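Long-range contact in D-isomer specific 2-hydroxyacid dehydrogenase family protein (Aeromonas salmonicida subsp. salmonicida, PDB 3HG7), which probably acts as an NAD-dependent oxidoreductase of the D-isomer specific 2-hydroxyacid dehydrogenase family: residues S4-A16 against L22-D36. The protein carries 1 engineered substitution. Sequence-based numbering, arbitrary orientation. Where two conformers were deposited one is given.
Sequences SQRTLLLLSQDNA and LKAAHLPHLRILRAD
Leu8 pairs with Ile32 and Leu10 with Arg34 in a beta-alpha-beta unit: strands 6-11 and 30-34 run parallel, their directions 24° apart, and helix 15-24 makes the crossover. Strand 30-34 is an edge strand of a five-stranded parallel sheet, in which 6-11 also pairs with strand 50-53. The register is seen in backbone hydrogen bonds whose donor alternates between the strands: Leu8 N gives to Arg31 O (2.8 Å) and Leu33 N to Leu8 O (2.8 Å).

On the helix side, the CD2 methyl of Leu22 meets Leu8 CD2 at 3.6 Å and also reaches Leu10 CD2, so one branch bears on two strand residues. Helix 286-301 covers Leu8 and Leu30 on this face.

Thr7 and Arg31 lie alongside each other on the other face. Arg31, bent at chi3 (55°), turns its guanidinium side-on, and its NE (3.1 Å) and NH2 (3.0 Å) both donate to Thr7 OG1 in the guanidinium plane. Leu33 CD1 sits over the centre of that group, while NH2 also forms a salt bridge with Glu47.

At the C-terminal end of strand 30-34, the Arg34 guanidinium forms salt bridges with Asp36 and Glu19, with Ala16 CA over one guanidinium face. Asp36 OD1 takes Arg34 NE on its syn side and Asn15 ND2 (2.8 Å, N-H...O 171°) on its anti side, the two donors arriving from opposite faces of the carboxylate.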
loop_
_atom_site.group_PDB
_atom_site.type_symbol
_atom_site.label_atom_id
_atom_site.label_comp_id
_atom_site.label_asym_id
_atom_site.label_seq_id
_atom_site.Cartn_x
_atom_site.Cartn_y
_atom_site.Cartn_z
ATOM N N SER A 4 -29.944 4.849 -19.407
ATOM C CA SER A 4 -28.996 4.594 -20.559
ATOM C C SER A 4 -28.359 3.169 -20.553
ATOM O O SER A 4 -27.149 3.035 -20.653
ATOM C CB SER A 4 -27.941 5.722 -20.611
ATOM O OG SER A 4 -27.042 5.619 -21.702
ATOM N N GLN A 5 -29.219 2.141 -20.473
ATOM C CA GLN A 5 -28.921 0.662 -20.342
ATOM C C GLN A 5 -28.329 0.129 -19.031
ATOM O O GLN A 5 -29.038 -0.569 -18.301
ATOM C CB GLN A 5 -28.221 -0.005 -21.540
ATOM C CG GLN A 5 -28.528 -1.537 -21.596
ATOM C CD GLN A 5 -27.317 -2.459 -21.850
ATOM O OE1 GLN A 5 -27.472 -3.638 -22.224
ATOM N NE2 GLN A 5 -26.128 -1.938 -21.664
ATOM N N ARG A 6 -27.041 0.367 -18.772
ATOM C CA ARG A 6 -26.536 0.228 -17.410
ATOM C C ARG A 6 -26.210 1.598 -16.851
ATOM O O ARG A 6 -25.993 2.551 -17.606
ATOM C CB ARG A 6 -25.287 -0.659 -17.328
ATOM C CG ARG A 6 -25.574 -2.163 -17.536
ATOM C CD ARG A 6 -24.296 -2.959 -17.364
ATOM N NE ARG A 6 -24.456 -4.380 -17.708
ATOM C CZ ARG A 6 -24.247 -4.897 -18.914
ATOM N NH1 ARG A 6 -24.350 -6.209 -19.104
ATOM N NH2 ARG A 6 -23.926 -4.116 -19.936
ATOM N N THR A 7 -26.162 1.668 -15.525
ATOM C CA THR A 7 -25.812 2.891 -14.794
ATOM C C THR A 7 -24.576 2.648 -13.938
ATOM O O THR A 7 -24.523 1.660 -13.222
ATOM C CB THR A 7 -26.979 3.317 -13.904
ATOM O OG1 THR A 7 -28.092 3.708 -14.736
ATOM C CG2 THR A 7 -26.590 4.541 -13.006
ATOM N N LEU A 8 -23.596 3.534 -14.063
ATOM C CA LEU A 8 -22.406 3.554 -13.216
ATOM C C LEU A 8 -22.597 4.713 -12.235
ATOM O O LEU A 8 -22.964 5.812 -12.650
ATOM C CB LEU A 8 -21.165 3.842 -14.046
ATOM C CG LEU A 8 -19.885 4.276 -13.292
ATOM C CD1 LEU A 8 -19.390 3.173 -12.335
ATOM C CD2 LEU A 8 -18.807 4.619 -14.304
ATOM N N LEU A 9 -22.346 4.465 -10.952
ATOM C CA LEU A 9 -22.316 5.562 -9.974
ATOM C C LEU A 9 -20.880 5.783 -9.504
ATOM O O LEU A 9 -20.244 4.828 -9.083
ATOM C CB LEU A 9 -23.226 5.273 -8.771
ATOM C CG LEU A 9 -23.236 6.356 -7.653
ATOM C CD1 LEU A 9 -23.750 7.689 -8.191
ATOM C CD2 LEU A 9 -24.161 5.901 -6.500
ATOM N N LEU A 10 -20.420 7.051 -9.532
ATOM C CA LEU A 10 -19.078 7.438 -9.075
ATOM C C LEU A 10 -19.221 7.996 -7.665
ATOM O O LEU A 10 -19.986 8.931 -7.461
ATOM C CB LEU A 10 -18.508 8.532 -9.985
ATOM C CG LEU A 10 -18.313 8.086 -11.444
ATOM C CD1 LEU A 10 -17.836 9.242 -12.254
ATOM C CD2 LEU A 10 -17.263 6.966 -11.469
ATOM N N LEU A 11 -18.549 7.357 -6.715
ATOM C CA LEU A 11 -18.599 7.719 -5.300
ATOM C C LEU A 11 -17.137 7.752 -4.775
ATOM O O LEU A 11 -16.735 6.985 -3.854
ATOM C CB LEU A 11 -19.441 6.702 -4.556
ATOM C CG LEU A 11 -19.676 6.814 -3.062
ATOM C CD1 LEU A 11 -20.395 8.108 -2.743
ATOM C CD2 LEU A 11 -20.525 5.621 -2.647
ATOM N N SER A 12 -16.361 8.659 -5.380
ATOM C CA SER A 12 -14.935 8.820 -5.100
ATOM C C SER A 12 -14.553 10.276 -4.793
ATOM O O SER A 12 -15.142 11.200 -5.333
ATOM C CB SER A 12 -14.112 8.370 -6.305
ATOM O OG SER A 12 -12.731 8.635 -6.088
ATOM N N GLN A 13 -13.512 10.460 -3.975
ATOM C CA GLN A 13 -13.012 11.821 -3.727
ATOM C C GLN A 13 -12.451 12.377 -5.033
ATOM O O GLN A 13 -12.370 13.578 -5.205
ATOM C CB GLN A 13 -11.968 11.846 -2.613
ATOM C CG GLN A 13 -10.722 11.033 -2.866
ATOM C CD GLN A 13 -9.770 11.099 -1.677
ATOM O OE1 GLN A 13 -8.711 11.707 -1.755
ATOM N NE2 GLN A 13 -10.177 10.501 -0.549
ATOM N N ASP A 14 -12.129 11.483 -5.980
ATOM C CA ASP A 14 -11.672 11.885 -7.302
ATOM C C ASP A 14 -12.757 11.902 -8.387
ATOM O O ASP A 14 -12.446 11.827 -9.587
ATOM C CB ASP A 14 -10.514 10.963 -7.727
ATOM C CG ASP A 14 -9.260 11.161 -6.888
ATOM O OD1 ASP A 14 -8.916 12.327 -6.547
ATOM O OD2 ASP A 14 -8.611 10.141 -6.552
ATOM N N ASN A 15 -14.023 11.995 -7.977
ATOM C CA ASN A 15 -15.155 12.006 -8.914
ATOM C C ASN A 15 -14.987 12.907 -10.141
ATOM O O ASN A 15 -15.349 12.519 -11.250
ATOM C CB ASN A 15 -16.432 12.452 -8.198
ATOM C CG ASN A 15 -17.183 11.302 -7.542
ATOM O OD1 ASN A 15 -16.841 10.137 -7.721
ATOM N ND2 ASN A 15 -18.221 11.633 -6.768
ATOM N N ALA A 16 -14.530 14.140 -9.930
ATOM C CA ALA A 16 -14.438 15.076 -11.028
ATOM C C ALA A 16 -13.479 14.542 -12.112
ATOM O O ALA A 16 -13.805 14.571 -13.308
ATOM C CB ALA A 16 -14.026 16.479 -10.526
ATOM N N LEU A 22 -13.872 9.047 -17.823
ATOM C CA LEU A 22 -14.902 8.115 -18.296
ATOM C C LEU A 22 -15.795 8.659 -19.410
ATOM O O LEU A 22 -16.248 7.897 -20.271
ATOM C CB LEU A 22 -15.735 7.615 -17.116
ATOM C CG LEU A 22 -15.388 6.248 -16.516
ATOM C CD1 LEU A 22 -13.951 5.729 -16.797
ATOM C CD2 LEU A 22 -15.680 6.224 -15.035
ATOM N N LYS A 23 -16.056 9.967 -19.387
ATOM C CA LYS A 23 -16.791 10.629 -20.467
ATOM C C LYS A 23 -15.947 10.690 -21.747
ATOM O O LYS A 23 -16.491 10.698 -22.855
ATOM C CB LYS A 23 -17.223 12.042 -20.065
ATOM C CG LYS A 23 -18.552 12.110 -19.324
ATOM C CD LYS A 23 -18.852 13.564 -18.945
ATOM C CE LYS A 23 -20.194 13.709 -18.249
ATOM N NZ LYS A 23 -20.496 15.150 -17.988
ATOM N N ALA A 24 -14.624 10.719 -21.583
ATOM C CA ALA A 24 -13.713 10.727 -22.726
ATOM C C ALA A 24 -13.653 9.339 -23.374
ATOM O O ALA A 24 -13.468 9.224 -24.593
ATOM C CB ALA A 24 -12.331 11.183 -22.311
ATOM N N ALA A 25 -13.844 8.298 -22.555
ATOM C CA ALA A 25 -13.735 6.901 -22.999
ATOM C C ALA A 25 -14.884 6.453 -23.902
ATOM O O ALA A 25 -14.785 5.404 -24.554
ATOM C CB ALA A 25 -13.634 5.982 -21.799
ATOM N N HIS A 26 -15.960 7.244 -23.916
ATOM C CA HIS A 26 -17.127 6.981 -24.764
ATOM C C HIS A 26 -17.535 5.497 -24.709
ATOM O O HIS A 26 -17.272 4.735 -25.643
ATOM C CB HIS A 26 -16.850 7.448 -26.206
ATOM C CG HIS A 26 -18.084 7.751 -27.001
ATOM N ND1 HIS A 26 -19.182 8.388 -26.463
ATOM C CD2 HIS A 26 -18.379 7.533 -28.306
ATOM C CE1 HIS A 26 -20.108 8.528 -27.395
ATOM N NE2 HIS A 26 -19.644 8.019 -28.523
ATOM N N LEU A 27 -18.152 5.103 -23.595
ATOM C CA LEU A 27 -18.618 3.748 -23.363
ATOM C C LEU A 27 -20.094 3.763 -23.681
ATOM O O LEU A 27 -20.857 4.511 -23.068
ATOM C CB LEU A 27 -18.387 3.340 -21.903
ATOM C CG LEU A 27 -16.977 3.587 -21.343
ATOM C CD1 LEU A 27 -16.995 3.815 -19.835
ATOM C CD2 LEU A 27 -15.991 2.480 -21.690
ATOM N N PRO A 28 -20.502 2.966 -24.678
ATOM C CA PRO A 28 -21.904 3.007 -25.088
ATOM C C PRO A 28 -22.802 2.313 -24.068
ATOM O O PRO A 28 -22.342 1.458 -23.321
ATOM C CB PRO A 28 -21.895 2.264 -26.429
ATOM C CG PRO A 28 -20.718 1.337 -26.336
ATOM C CD PRO A 28 -19.693 2.036 -25.493
ATOM N N HIS A 29 -24.065 2.710 -24.020
ATOM C CA HIS A 29 -25.053 2.069 -23.163
ATOM C C HIS A 29 -24.658 2.154 -21.677
ATOM O O HIS A 29 -24.966 1.247 -20.890
ATOM C CB HIS A 29 -25.269 0.592 -23.559
ATOM C CG HIS A 29 -25.003 0.287 -25.010
ATOM N ND1 HIS A 29 -25.826 0.721 -26.029
ATOM C CD2 HIS A 29 -24.016 -0.429 -25.602
ATOM C CE1 HIS A 29 -25.346 0.297 -27.188
ATOM N NE2 HIS A 29 -24.247 -0.400 -26.957
ATOM N N LEU A 30 -23.976 3.233 -21.288
ATOM C CA LEU A 30 -23.631 3.409 -19.876
ATOM C C LEU A 30 -23.952 4.813 -19.400
ATOM O O LEU A 30 -23.326 5.760 -19.848
ATOM C CB LEU A 30 -22.154 3.122 -19.626
ATOM C CG LEU A 30 -21.705 3.197 -18.161
ATOM C CD1 LEU A 30 -22.396 2.123 -17.320
ATOM C CD2 LEU A 30 -20.196 3.093 -18.027
ATOM N N ARG A 31 -24.931 4.939 -18.509
ATOM C CA ARG A 31 -25.225 6.247 -17.881
ATOM C C ARG A 31 -24.262 6.428 -16.700
ATOM O O ARG A 31 -24.191 5.556 -15.832
ATOM C CB ARG A 31 -26.670 6.308 -17.392
ATOM C CG ARG A 31 -27.056 7.645 -16.760
ATOM C CD ARG A 31 -28.522 7.706 -16.307
ATOM N NE ARG A 31 -28.912 6.621 -15.400
ATOM C CZ ARG A 31 -29.824 6.734 -14.433
ATOM N NH1 ARG A 31 -30.435 7.902 -14.207
ATOM N NH2 ARG A 31 -30.115 5.686 -13.671
ATOM N N ILE A 32 -23.566 7.561 -16.658
ATOM C CA ILE A 32 -22.567 7.835 -15.621
ATOM C C ILE A 32 -23.121 8.871 -14.662
ATOM O O ILE A 32 -23.437 10.001 -15.062
ATOM C CB ILE A 32 -21.225 8.304 -16.221
ATOM C CG1 ILE A 32 -20.639 7.180 -17.087
ATOM C CG2 ILE A 32 -20.257 8.737 -15.120
ATOM C CD1 ILE A 32 -19.471 7.624 -17.971
ATOM N N LEU A 33 -23.294 8.460 -13.414
ATOM C CA LEU A 33 -23.895 9.324 -12.411
ATOM C C LEU A 33 -22.823 9.594 -11.411
ATOM O O LEU A 33 -21.864 8.824 -11.308
ATOM C CB LEU A 33 -25.073 8.642 -11.716
ATOM C CG LEU A 33 -26.294 8.276 -12.563
ATOM C CD1 LEU A 33 -27.413 7.767 -11.638
ATOM C CD2 LEU A 33 -26.772 9.482 -13.355
ATOM N N ARG A 34 -22.981 10.695 -10.680
ATOM C CA ARG A 34 -21.941 11.063 -9.752
ATOM C C ARG A 34 -22.580 11.511 -8.442
ATOM O O ARG A 34 -23.575 12.249 -8.451
ATOM C CB ARG A 34 -21.119 12.188 -10.391
ATOM C CG ARG A 34 -20.194 12.911 -9.500
ATOM C CD ARG A 34 -19.405 13.934 -10.326
ATOM N NE ARG A 34 -18.732 14.889 -9.480
ATOM C CZ ARG A 34 -18.077 15.965 -9.908
ATOM N NH1 ARG A 34 -17.968 16.207 -11.210
ATOM N NH2 ARG A 34 -17.491 16.773 -9.029
ATOM N N ALA A 35 -22.007 11.094 -7.315
ATOM C CA ALA A 35 -22.448 11.679 -6.027
ATOM C C ALA A 35 -21.259 12.083 -5.191
ATOM O O ALA A 35 -20.472 11.230 -4.832
ATOM C CB ALA A 35 -23.334 10.691 -5.278
ATOM N N ASP A 36 -21.138 13.388 -4.892
ATOM C CA ASP A 36 -19.993 13.944 -4.154
ATOM C C ASP A 36 -20.131 13.924 -2.635
ATOM O O ASP A 36 -19.169 14.244 -1.923
ATOM C CB ASP A 36 -19.672 15.379 -4.625
ATOM C CG ASP A 36 -18.835 15.418 -5.919
ATOM O OD1 ASP A 36 -18.742 14.408 -6.652
ATOM O OD2 ASP A 36 -18.270 16.491 -6.216
HETATM O O HOH W 1 -23.642 -1.221 -20.087
HETATM O O HOH W 2 -16.772 12.691 -3.746
#